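Local coordinates for protein flavin-dependent monooxygenase, oxygenase subunit HsaA (Mycobacterium tuberculosis, PDB 3AFF) that probably catalyses the FMNH2- and oxygen-dependent ortho-hydroxylation of the secosteroid phenol 3-HSA to the catechol 3,4-DHSA during cholesterol breakdown, at residues 82-87 / 190-195; 239-244 / 367-372; 86-91 / 116-121; 139-144 / 185-190; 39-44 / 48-53. All blocks are in the same frame, centred on the assembly; numbering follows the deposited sequence.

In the fold
Helix 80-96 ties most of these contacts together. Contact 1 sets its first turns against the loop ahead of strand 193-198, and contact 3 sets its next turn against strand 116-119; their centres are about 8 Å apart. Contact 4, centred about 5 Å from contact 1, shares Thr190 with it and joins the end of strand 132-142 to the loop ahead of strand 193-198. Contact 2 lies about 12 Å from contact 1 by centres and brings in the C-terminal helices, with Trp84 lying against both Ile241 and His368. Contacts 1 to 4 contain Trp84, Ser118, Trp141, Ser143 and His368, which probably line the FMN site. Contact 5 is farther off, its centre about 14 Å from that of contact 1, and packs against helix 80-96 through Leu44, Phe49 and Phe50.

Contact 1: 82-87 / 190-195; sequences TGWVSS and TGSNTL
Trp84 and Val85 close on Thr190 from helix 80-96, a helix-on-loop contact of the acyl-CoA dehydrogenase fold in which an N-terminal helix meets the beta domain just ahead of strand 193-198. The indole of Trp84 points off the helix because its CG is anti to the backbone N (chi1 -175°), and its five-membered ring meets the threonine obliquely: Trp84 CD1 lies 3.5 Å from Thr190 CG2. Val85 approaches the same residue with CG2, the branch anti to its carbonyl carbon, and Val85 CG2 stands 3.5 Å from Thr190 CA. The threonine therefore rests on two consecutive helix residues, its methyl against the indole, and CA and CB against the valine.

Its hydroxyl donates to Leu187 O. Ser192, at the centre of an inverse gamma turn, brings its OG to 2.7 Å from Thr190 OG1, but Ser143 OG is also within its reach and the Ser192 proton is not settled. Trp84 NE1 also bonds to Ser143 OG, which fixes the rotation of the indole; Trp84 and Ser143 probably belong to the FMN site. Within the helix, Thr82 O is gripped from opposite faces of its carbonyl plane, by Ser86 N at 2.8 Å and Ser86 OG at 2.7 Å.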
# COMPACT_ATOMS: atom_id res chain seq x y z
N THR A 82 40.96 16.35 -14.85
CA THR A 82 41.15 17.80 -14.84
C THR A 82 40.12 18.48 -13.97
O THR A 82 40.48 19.29 -13.11
CB THR A 82 41.10 18.40 -16.27
OG1 THR A 82 42.19 17.85 -17.04
CG2 THR A 82 41.19 19.97 -16.23
N GLY A 83 38.86 18.14 -14.15
CA GLY A 83 37.78 18.69 -13.31
C GLY A 83 37.97 18.33 -11.83
O GLY A 83 37.75 19.18 -10.95
N TRP A 84 38.33 17.06 -11.56
CA TRP A 84 38.63 16.61 -10.20
C TRP A 84 39.75 17.44 -9.50
O TRP A 84 39.55 17.94 -8.40
CB TRP A 84 39.05 15.17 -10.22
CG TRP A 84 39.30 14.50 -8.87
CD1 TRP A 84 40.52 14.36 -8.21
CD2 TRP A 84 38.34 13.79 -8.10
NE1 TRP A 84 40.35 13.61 -7.06
CE2 TRP A 84 39.01 13.27 -6.96
CE3 TRP A 84 36.93 13.57 -8.23
CZ2 TRP A 84 38.36 12.54 -5.99
CZ3 TRP A 84 36.29 12.85 -7.28
CH2 TRP A 84 36.98 12.33 -6.16
N VAL A 85 40.93 17.51 -10.12
CA VAL A 85 42.06 18.29 -9.58
C VAL A 85 41.73 19.75 -9.49
O VAL A 85 42.07 20.42 -8.47
CB VAL A 85 43.37 18.12 -10.44
CG1 VAL A 85 44.48 18.99 -9.85
CG2 VAL A 85 43.85 16.67 -10.39
N SER A 86 41.05 20.28 -10.50
CA SER A 86 40.68 21.72 -10.46
C SER A 86 39.80 22.06 -9.28
O SER A 86 40.02 23.05 -8.58
CB SER A 86 40.03 22.20 -11.79
OG SER A 86 40.90 21.95 -12.89
N SER A 87 38.76 21.27 -9.07
CA SER A 87 37.91 21.49 -7.94
C SER A 87 38.71 21.50 -6.60
O SER A 87 38.52 22.38 -5.80
CB SER A 87 36.86 20.38 -7.89
OG SER A 87 35.82 20.71 -6.99
N THR A 190 44.98 12.41 -12.19
CA THR A 190 44.85 13.34 -11.06
C THR A 190 46.18 13.37 -10.24
O THR A 190 46.39 14.28 -9.39
CB THR A 190 43.66 12.97 -10.15
OG1 THR A 190 43.93 11.71 -9.55
CG2 THR A 190 42.27 12.91 -10.90
N GLY A 191 47.06 12.38 -10.44
CA GLY A 191 48.36 12.36 -9.74
C GLY A 191 48.17 12.47 -8.23
O GLY A 191 48.84 13.24 -7.55
N SER A 192 47.23 11.70 -7.71
CA SER A 192 46.85 11.73 -6.30
C SER A 192 47.91 10.98 -5.46
O SER A 192 47.62 9.93 -4.87
CB SER A 192 45.42 11.22 -6.09
OG SER A 192 44.48 11.94 -6.92
N ASN A 193 49.13 11.54 -5.45
CA ASN A 193 50.30 10.90 -4.83
C ASN A 193 50.40 11.04 -3.29
O ASN A 193 49.53 11.64 -2.65
CB ASN A 193 51.60 11.28 -5.58
CG ASN A 193 51.68 10.65 -6.96
OD1 ASN A 193 51.86 11.33 -7.96
ND2 ASN A 193 51.53 9.34 -7.02
N THR A 194 51.43 10.44 -2.70
CA THR A 194 51.55 10.35 -1.25
C THR A 194 52.56 11.31 -0.62
O THR A 194 53.66 11.53 -1.16
CB THR A 194 51.86 8.92 -0.90
OG1 THR A 194 50.62 8.21 -1.02
CG2 THR A 194 52.35 8.81 0.52
N LEU A 195 52.21 11.88 0.54
CA LEU A 195 53.03 12.98 1.12
C LEU A 195 53.64 12.45 2.39
O LEU A 195 52.92 12.07 3.33
CB LEU A 195 52.19 14.23 1.43
CG LEU A 195 51.13 14.71 0.42
CD1 LEU A 195 50.12 15.71 1.04
CD2 LEU A 195 51.83 15.27 -0.82

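Contact 2: 239-244 / 367-372; sequences TTISAP and VHAAND
Ile241 joins two helices of the C-terminal helical domain of the acyl-CoA dehydrogenase fold, reaching from helix 233-259 to His368 and Ala369 in the last turn of helix 354-370. The contact is small and made by van der Waals touches, with 7.2 Å between Ile241 CA and Ala369 CA, and the isoleucine divides its branches between the two partners. Ile241 CG2, anti to the backbone N, meets the methyl of the alanine, with 4.1 Å between Ile241 CG2 and Ala369 CB. The other branch goes to the imidazole: Ile241 CG1 stands at the ring edge, near its plane, and the two side chains cross at about a right angle.

The imidazole also stacks with Trp141 and packs against Trp84. His368 and Ala369 probably take part in binding FMN, so Ile241 touches two residues of the likely site. At the subunit interfaces, Val367 packs on Phe341 of a second subunit, and Asn371, just past the helix, is hydrogen-bonded to Asn382 of a third.

The outer torsion of Ile241 is close to eclipsed (chi2 -19°), an apparently strained setting that directs its terminal methyl to helix 80-96, where Ile241 CD1 packs on CD1 of Ile88.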
# COMPACT_ATOMS: atom_id res chain seq x y z
N THR A 239 31.03 18.76 -1.60
CA THR A 239 30.65 19.28 -2.93
C THR A 239 31.84 19.35 -3.82
O THR A 239 31.73 19.17 -5.02
CB THR A 239 29.92 20.66 -2.83
OG1 THR A 239 28.83 20.54 -1.95
CG2 THR A 239 29.38 21.13 -4.18
N THR A 240 33.02 19.57 -3.26
CA THR A 240 34.27 19.60 -4.05
C THR A 240 34.45 18.38 -4.92
O THR A 240 34.97 18.50 -6.04
CB THR A 240 35.57 19.76 -3.10
OG1 THR A 240 36.79 19.80 -3.83
CG2 THR A 240 35.73 18.56 -2.10
N ILE A 241 34.04 17.23 -4.37
CA ILE A 241 34.10 15.88 -4.97
C ILE A 241 32.83 15.57 -5.84
O ILE A 241 32.94 15.11 -6.96
CB ILE A 241 34.22 14.82 -3.73
CG1 ILE A 241 35.62 14.86 -3.16
CG2 ILE A 241 33.99 13.36 -4.11
CD1 ILE A 241 36.63 15.47 -4.09
N SER A 242 31.65 15.86 -5.28
CA SER A 242 30.41 15.54 -5.94
C SER A 242 30.21 16.35 -7.23
O SER A 242 29.67 15.79 -8.20
CB SER A 242 29.23 15.75 -5.02
OG SER A 242 29.35 14.92 -3.86
N ALA A 243 30.57 17.64 -7.23
CA ALA A 243 30.43 18.40 -8.45
C ALA A 243 31.16 17.87 -9.69
O ALA A 243 30.55 17.78 -10.76
CB ALA A 243 30.66 19.84 -8.23
N PRO A 244 32.48 17.58 -9.61
CA PRO A 244 33.06 17.02 -10.79
C PRO A 244 32.54 15.61 -11.13
O PRO A 244 32.57 15.23 -12.31
CB PRO A 244 34.57 17.05 -10.47
CG PRO A 244 34.61 16.97 -9.01
CD PRO A 244 33.52 17.86 -8.60
N VAL A 367 34.52 5.74 -5.16
CA VAL A 367 35.33 5.04 -4.15
C VAL A 367 35.99 6.02 -3.17
O VAL A 367 36.01 5.75 -1.96
CB VAL A 367 36.29 3.82 -4.60
CG1 VAL A 367 36.04 3.22 -5.99
CG2 VAL A 367 37.78 3.96 -4.18
N HIS A 368 36.51 7.13 -3.67
CA HIS A 368 37.04 8.17 -2.79
C HIS A 368 35.98 8.69 -1.81
O HIS A 368 36.19 8.67 -0.60
CB HIS A 368 37.67 9.32 -3.56
CG HIS A 368 38.42 10.28 -2.67
ND1 HIS A 368 38.12 11.62 -2.59
CD2 HIS A 368 39.45 10.07 -1.80
CE1 HIS A 368 38.94 12.21 -1.73
NE2 HIS A 368 39.75 11.28 -1.24
N ALA A 369 34.82 9.13 -2.33
CA ALA A 369 33.67 9.56 -1.52
C ALA A 369 33.22 8.50 -0.53
O ALA A 369 32.94 8.81 0.64
CB ALA A 369 32.45 9.98 -2.46
N ALA A 370 33.17 7.23 -0.95
CA ALA A 370 32.72 6.21 0.02
C ALA A 370 33.79 5.93 1.10
O ALA A 370 33.45 5.50 2.17
CB ALA A 370 32.29 4.91 -0.69
N ASN A 371 35.05 6.23 0.83
CA ASN A 371 36.15 6.06 1.80
C ASN A 371 36.43 7.34 2.64
O ASN A 371 37.47 7.42 3.31
CB ASN A 371 37.42 5.51 1.13
CG ASN A 371 37.26 4.04 0.76
OD1 ASN A 371 36.79 3.73 -0.35
ND2 ASN A 371 37.49 3.13 1.74
N ASP A 372 35.50 8.31 2.67
CA ASP A 372 35.81 9.55 3.37
C ASP A 372 35.59 9.34 4.86
O ASP A 372 34.54 8.91 5.25
CB ASP A 372 34.98 10.75 2.88
CG ASP A 372 35.53 12.08 3.46
OD1 ASP A 372 35.55 12.18 4.69
OD2 ASP A 372 36.05 12.96 2.72

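Contact 3: 86-91 / 116-121; sequences SSIVGV and ISSSYA
Val89 and Ile116 make the closer end of this contact, where helix 80-96 runs over strand 116-119. The backbones come near, with 5.8 Å between Val89 CA and Ser117 CA, and what meets is a methyl and a carbonyl: Val89 CG1, anti to its own backbone N, lies 4.0 Å from Ile116 O. That oxygen is not left to the methyl, since it is hydrogen-bonded to His92 one turn on in the same helix. Ile116 itself turns its side chain to Asn93 and Leu96 and to Phe152 of the adjoining strand.

Alongside this touch, a single water links the two backbones. It donates to Val89 O over 2.9 Å and accepts from Ile116 N over 3.0 Å, so that a helix carbonyl and a strand N-H that do not meet directly are joined through it.

The other end is looser. Ile88 CG2 comes only to 4.4 Å from Ser118 OG, which leans to the helix from its place between the backbone N and the carbonyl carbon (chi1 63°). Beyond it the chain reaches the partly exposed Tyr120, whose ring carries Ser118 CB 3.5 Å above one face, offset to the rim, and whose hydroxyl is bonded to His95.

This is the junction of helical and beta domains characteristic of the acyl-CoA dehydrogenase fold, and Ser118, Ser119 and Tyr120 at its looser end probably form part of the FMN site.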
# COMPACT_ATOMS: atom_id res chain seq x y z
N SER A 86 41.05 20.28 -10.50
CA SER A 86 40.68 21.72 -10.46
C SER A 86 39.80 22.06 -9.28
O SER A 86 40.02 23.05 -8.58
CB SER A 86 40.03 22.20 -11.79
OG SER A 86 40.90 21.95 -12.89
N SER A 87 38.76 21.27 -9.07
CA SER A 87 37.91 21.49 -7.94
C SER A 87 38.71 21.50 -6.60
O SER A 87 38.52 22.38 -5.80
CB SER A 87 36.86 20.38 -7.89
OG SER A 87 35.82 20.71 -6.99
N ILE A 88 39.49 20.45 -6.38
CA ILE A 88 40.17 20.19 -5.11
C ILE A 88 41.27 21.27 -4.88
O ILE A 88 41.28 21.92 -3.86
CB ILE A 88 40.80 18.79 -5.17
CG1 ILE A 88 39.69 17.77 -5.01
CG2 ILE A 88 41.83 18.64 -4.04
CD1 ILE A 88 40.14 16.29 -5.17
N VAL A 89 42.15 21.46 -5.85
CA VAL A 89 43.17 22.51 -5.75
C VAL A 89 42.53 23.92 -5.65
O VAL A 89 42.96 24.71 -4.82
CB VAL A 89 44.31 22.32 -6.82
CG1 VAL A 89 45.51 23.38 -6.66
CG2 VAL A 89 44.85 20.91 -6.67
N GLY A 90 41.47 24.25 -6.44
CA GLY A 90 40.83 25.57 -6.25
C GLY A 90 40.14 25.88 -4.93
O GLY A 90 40.19 27.00 -4.45
N VAL A 91 39.47 24.89 -4.34
CA VAL A 91 38.76 25.08 -3.10
C VAL A 91 39.79 25.18 -1.95
O VAL A 91 39.51 25.74 -0.87
CB VAL A 91 37.71 23.95 -2.87
CG1 VAL A 91 38.37 22.68 -2.27
CG2 VAL A 91 36.72 24.39 -1.86
N ILE A 116 47.95 24.98 -3.28
CA ILE A 116 48.05 24.23 -2.04
C ILE A 116 47.30 22.91 -2.30
O ILE A 116 46.16 22.92 -2.76
CB ILE A 116 47.39 25.02 -0.80
CG1 ILE A 116 47.93 26.47 -0.69
CG2 ILE A 116 47.61 24.29 0.51
CD1 ILE A 116 47.03 27.48 -1.33
N SER A 117 47.94 21.76 -2.03
CA SER A 117 47.22 20.48 -2.14
C SER A 117 46.71 20.10 -0.75
O SER A 117 46.88 20.88 0.17
CB SER A 117 48.17 19.42 -2.71
OG SER A 117 49.33 19.27 -1.87
N SER A 118 46.04 18.95 -0.60
CA SER A 118 45.58 18.50 0.71
C SER A 118 45.66 16.99 0.82
O SER A 118 45.71 16.30 -0.18
CB SER A 118 44.13 18.91 0.99
OG SER A 118 43.27 18.29 0.05
N SER A 119 45.73 16.50 2.04
CA SER A 119 45.27 15.13 2.32
C SER A 119 44.75 15.19 3.74
O SER A 119 45.55 15.11 4.72
CB SER A 119 46.36 14.07 2.13
OG SER A 119 45.92 12.77 2.58
N TYR A 120 43.43 15.37 3.84
CA TYR A 120 42.71 15.63 5.11
C TYR A 120 42.43 14.42 5.99
O TYR A 120 42.13 14.55 7.19
CB TYR A 120 41.38 16.33 4.85
CG TYR A 120 41.45 17.72 4.19
CD1 TYR A 120 42.28 18.72 4.68
CD2 TYR A 120 40.66 18.02 3.07
CE1 TYR A 120 42.31 20.05 4.06
CE2 TYR A 120 40.72 19.31 2.41
CZ TYR A 120 41.54 20.30 2.95
OH TYR A 120 41.55 21.56 2.39
N ALA A 121 42.55 13.24 5.41
CA ALA A 121 42.39 11.97 6.16
C ALA A 121 43.43 11.88 7.26
O ALA A 121 44.54 12.27 7.06
CB ALA A 121 42.56 10.76 5.17
O HOH W 1 45.36 26.15 -4.25

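Contact 4: 139-144 / 185-190; sequences WNWSSG and VGLRGT
The torsions of Trp141 and Leu187 bring the indole rim to a leucine methyl. Trp141 has its chi1 at -102°, off the usual staggered positions, and Leu187 is extended at its second torsion. The result is an edge contact: Leu187 CD1 sits near the indole plane, 4.2 Å from Trp141 CH2. Both residues also have positive phi.

A backbone bond secures the other end. Gly144 N donates to Thr190 O over 2.9 Å, with an N-H...O angle of 164°, and arrives nearly along the C=O axis. Thr190 in turn braces its own loop: OG1 lies between the backbone N and the carbonyl carbon (chi1 65°), from where Thr190 OG1 donates to Leu187 O over 2.9 Å. Thr190 N makes a weak bond to that oxygen, and Trp182 NE1 adds another, so the buried carbonyl has three donors, one of them weak. Ser143 OG and Thr190 OG1 stay 4.4 Å apart, with Ser192 as the partner common to both.

Trp141, Ser142 and Ser143 probably help bind FMN. The indole N-H of Trp141 bonds to Ala346 O of a second subunit, and the contact lies at the end of strand 132-142, where it leaves its antiparallel neighbour 193-198, with helix 80-96 packed against Leu187 and Thr190.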
# COMPACT_ATOMS: atom_id res chain seq x y z
N TRP A 139 50.61 10.53 4.04
CA TRP A 139 49.22 10.84 3.64
C TRP A 139 49.03 10.60 2.16
O TRP A 139 49.70 11.23 1.35
CB TRP A 139 48.98 12.33 3.88
CG TRP A 139 48.60 12.71 5.28
CD1 TRP A 139 47.34 12.79 5.78
CD2 TRP A 139 49.47 13.12 6.34
NE1 TRP A 139 47.35 13.20 7.09
CE2 TRP A 139 48.65 13.42 7.45
CE3 TRP A 139 50.86 13.24 6.46
CZ2 TRP A 139 49.18 13.86 8.65
CZ3 TRP A 139 51.37 13.66 7.66
CH2 TRP A 139 50.55 13.97 8.74
N ASN A 140 48.08 9.74 1.79
CA ASN A 140 47.87 9.39 0.39
C ASN A 140 46.77 10.21 -0.28
O ASN A 140 46.13 11.05 0.34
CB ASN A 140 47.53 7.87 0.28
CG ASN A 140 46.18 7.53 0.91
OD1 ASN A 140 45.37 8.41 1.24
ND2 ASN A 140 45.91 6.24 1.03
N TRP A 141 46.58 9.96 -1.58
CA TRP A 141 45.46 10.57 -2.31
C TRP A 141 45.50 12.08 -2.33
O TRP A 141 44.45 12.74 -2.21
CB TRP A 141 44.13 10.15 -1.68
CG TRP A 141 43.37 9.06 -2.40
CD1 TRP A 141 43.34 7.72 -2.07
CD2 TRP A 141 42.48 9.23 -3.52
NE1 TRP A 141 42.52 7.05 -2.95
CE2 TRP A 141 41.97 7.94 -3.84
CE3 TRP A 141 42.08 10.34 -4.31
CZ2 TRP A 141 41.07 7.74 -4.90
CZ3 TRP A 141 41.21 10.14 -5.39
CH2 TRP A 141 40.70 8.84 -5.67
N SER A 142 46.69 12.66 -2.49
CA SER A 142 46.76 14.13 -2.53
C SER A 142 46.64 14.58 -3.97
O SER A 142 47.62 14.76 -4.64
CB SER A 142 47.98 14.67 -1.79
OG SER A 142 47.98 16.11 -1.84
N SER A 143 45.40 14.76 -4.45
CA SER A 143 45.14 15.14 -5.84
C SER A 143 45.83 16.45 -6.27
O SER A 143 45.78 17.50 -5.54
CB SER A 143 43.62 15.18 -6.09
OG SER A 143 43.01 13.91 -5.82
N GLY A 144 46.51 16.40 -7.44
CA GLY A 144 47.25 17.60 -7.93
C GLY A 144 48.44 18.10 -7.09
O GLY A 144 48.87 19.25 -7.25
N VAL A 185 42.98 2.39 -11.54
CA VAL A 185 41.93 2.06 -12.57
C VAL A 185 41.18 3.28 -13.10
O VAL A 185 40.81 3.31 -14.29
CB VAL A 185 40.96 0.90 -12.06
CG1 VAL A 185 40.43 1.19 -10.66
CG2 VAL A 185 39.77 0.65 -13.02
N GLY A 186 41.02 4.34 -12.30
CA GLY A 186 40.31 5.56 -12.76
C GLY A 186 40.85 6.82 -12.13
O GLY A 186 41.61 6.75 -11.12
N LEU A 187 40.51 7.97 -12.70
CA LEU A 187 41.12 9.24 -12.25
C LEU A 187 42.65 9.15 -12.35
O LEU A 187 43.39 9.54 -11.44
CB LEU A 187 40.64 9.60 -10.82
CG LEU A 187 39.19 10.12 -10.68
CD1 LEU A 187 38.84 10.28 -9.20
CD2 LEU A 187 39.04 11.42 -11.45
N ARG A 188 43.14 8.58 -13.44
CA ARG A 188 44.56 8.37 -13.60
C ARG A 188 45.33 9.67 -13.74
O ARG A 188 46.46 9.76 -13.28
CB ARG A 188 44.83 7.44 -14.79
CG ARG A 188 44.20 6.06 -14.69
CD ARG A 188 44.29 5.35 -16.03
NE ARG A 188 43.65 4.04 -15.96
CZ ARG A 188 43.24 3.32 -17.01
NH1 ARG A 188 43.38 3.79 -18.27
NH2 ARG A 188 42.65 2.14 -16.81
N GLY A 189 44.74 10.70 -14.32
CA GLY A 189 45.51 11.90 -14.56
C GLY A 189 45.50 12.84 -13.36
O GLY A 189 45.99 13.95 -13.48
N THR A 190 44.98 12.41 -12.19
CA THR A 190 44.85 13.34 -11.06
C THR A 190 46.18 13.37 -10.24
O THR A 190 46.39 14.28 -9.39
CB THR A 190 43.66 12.97 -10.15
OG1 THR A 190 43.93 11.71 -9.55
CG2 THR A 190 42.27 12.91 -10.90

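Contact 5: 39-44 / 48-53; sequences ETVKAL and GFFTLL
Phe50 turns its ring edge to Val41 O, while one face is taken by its neighbour Phe49, whose CD2 lies 3.7 Å above the plane, offset to the rim. At the edge, in the ring plane, Val41 O is 3.9 Å from Phe50 CE2; the same carbon is 3.9 Å from Leu44 CB, which comes in obliquely. The Phe49 ring in turn has Phe50 CE1 at its edge, in plane, so the two consecutive phenylalanines are turned steeply against each other. Arg115 makes a cation-pi contact with Phe50, and Phe68 meets the Phe49 ring.

Leu44 and Phe49 run alongside each other in the same direction. Leu44 CD2 is 3.8 Å from Phe49 CB, and the benzyl group continues past it, its CG anti to the backbone N (chi1 170°). Both residues then press on Ser86 of helix 80-96, while Phe50 packs on Val89 of that helix.

Beneath the side chains the backbone closes the end of helix 38-47. Leu44 O takes a firm bond from Phe49 N at 2.9 Å and a weak one from Gly48 N at 3.3 Å. Past the turn, Thr51 OG1 donates to Gly48 O over 2.6 Å within the next, irregular helical turn.

Gly48, with its positive phi (96°), the 6→1 bond from Phe49 N to Leu44 O and the apolar pairing of those same two side chains together make a textbook Schellman motif, here ending a helix of the N-terminal domain of the acyl-CoA dehydrogenase fold.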
# COMPACT_ATOMS: atom_id res chain seq x y z
N GLU A 39 50.58 22.43 -19.26
CA GLU A 39 49.81 23.26 -20.19
C GLU A 39 48.39 23.51 -19.69
O GLU A 39 47.86 24.62 -19.84
CB GLU A 39 49.79 22.62 -21.60
CG GLU A 39 49.02 23.43 -22.68
CD GLU A 39 49.33 23.02 -24.17
OE1 GLU A 39 49.06 23.86 -25.10
OE2 GLU A 39 49.85 21.86 -24.38
N THR A 40 47.75 22.50 -19.10
CA THR A 40 46.38 22.74 -18.67
C THR A 40 46.31 23.55 -17.36
O THR A 40 45.46 24.46 -17.24
CB THR A 40 45.40 21.52 -18.86
OG1 THR A 40 44.58 21.36 -17.70
CG2 THR A 40 46.09 20.30 -19.11
N VAL A 41 47.26 23.28 -16.45
CA VAL A 41 47.39 24.08 -15.19
C VAL A 41 47.70 25.52 -15.50
O VAL A 41 47.09 26.44 -14.95
CB VAL A 41 48.46 23.47 -14.23
CG1 VAL A 41 48.55 24.28 -12.91
CG2 VAL A 41 48.14 22.01 -13.95
N LYS A 42 48.64 25.76 -16.42
CA LYS A 42 48.96 27.14 -16.82
C LYS A 42 47.74 27.82 -17.45
O LYS A 42 47.43 28.97 -17.13
CB LYS A 42 50.14 27.16 -17.81
CG LYS A 42 50.78 28.56 -17.97
CD LYS A 42 51.64 28.64 -19.25
CE LYS A 42 52.14 30.09 -19.49
NZ LYS A 42 51.09 30.86 -20.29
N ALA A 43 47.05 27.11 -18.35
CA ALA A 43 45.84 27.66 -18.99
C ALA A 43 44.83 28.10 -17.95
O ALA A 43 44.35 29.24 -17.96
CB ALA A 43 45.20 26.63 -19.93
N LEU A 44 44.50 27.19 -17.04
CA LEU A 44 43.58 27.49 -15.92
C LEU A 44 44.08 28.65 -15.05
O LEU A 44 43.30 29.52 -14.62
CB LEU A 44 43.39 26.24 -15.02
CG LEU A 44 42.52 25.08 -15.50
CD1 LEU A 44 42.76 23.86 -14.59
CD2 LEU A 44 41.04 25.49 -15.55
N GLY A 48 42.31 32.64 -14.90
CA GLY A 48 41.92 33.10 -13.58
C GLY A 48 41.14 32.09 -12.74
O GLY A 48 40.55 32.46 -11.74
N PHE A 49 41.16 30.82 -13.14
CA PHE A 49 40.36 29.77 -12.43
C PHE A 49 40.69 29.67 -10.94
O PHE A 49 39.79 29.63 -10.09
CB PHE A 49 40.49 28.39 -13.09
CG PHE A 49 39.90 27.28 -12.25
CD1 PHE A 49 38.52 27.04 -12.28
CD2 PHE A 49 40.71 26.55 -11.32
CE1 PHE A 49 37.95 26.01 -11.46
CE2 PHE A 49 40.13 25.58 -10.50
CZ PHE A 49 38.74 25.30 -10.58
N PHE A 50 41.99 29.62 -10.61
CA PHE A 50 42.41 29.50 -9.19
C PHE A 50 42.10 30.71 -8.33
O PHE A 50 41.98 30.59 -7.08
CB PHE A 50 43.88 29.10 -9.07
CG PHE A 50 44.19 27.81 -9.72
CD1 PHE A 50 43.72 26.60 -9.17
CD2 PHE A 50 44.85 27.79 -10.91
CE1 PHE A 50 43.99 25.36 -9.79
CE2 PHE A 50 45.12 26.58 -11.55
CZ PHE A 50 44.69 25.36 -10.99
N THR A 51 41.86 31.85 -8.97
CA THR A 51 41.44 33.05 -8.22
C THR A 51 40.00 33.07 -7.73
O THR A 51 39.64 33.92 -6.89
CB THR A 51 41.68 34.38 -9.01
OG1 THR A 51 40.72 34.49 -10.09
CG2 THR A 51 43.11 34.42 -9.57
N LEU A 52 39.17 32.15 -8.23
CA LEU A 52 37.72 32.24 -8.08
C LEU A 52 37.27 32.37 -6.65
O LEU A 52 36.46 33.24 -6.31
CB LEU A 52 37.02 31.01 -8.70
CG LEU A 52 36.81 31.08 -10.23
CD1 LEU A 52 36.49 29.72 -10.86
CD2 LEU A 52 35.78 32.21 -10.65
N LEU A 53 37.82 31.50 -5.80
CA LEU A 53 37.47 31.45 -4.39
C LEU A 53 38.53 32.03 -3.47
O LEU A 53 38.37 32.04 -2.25
CB LEU A 53 37.21 29.98 -4.02
CG LEU A 53 35.87 29.41 -4.51
CD1 LEU A 53 35.86 27.92 -4.14
CD2 LEU A 53 34.74 30.11 -3.71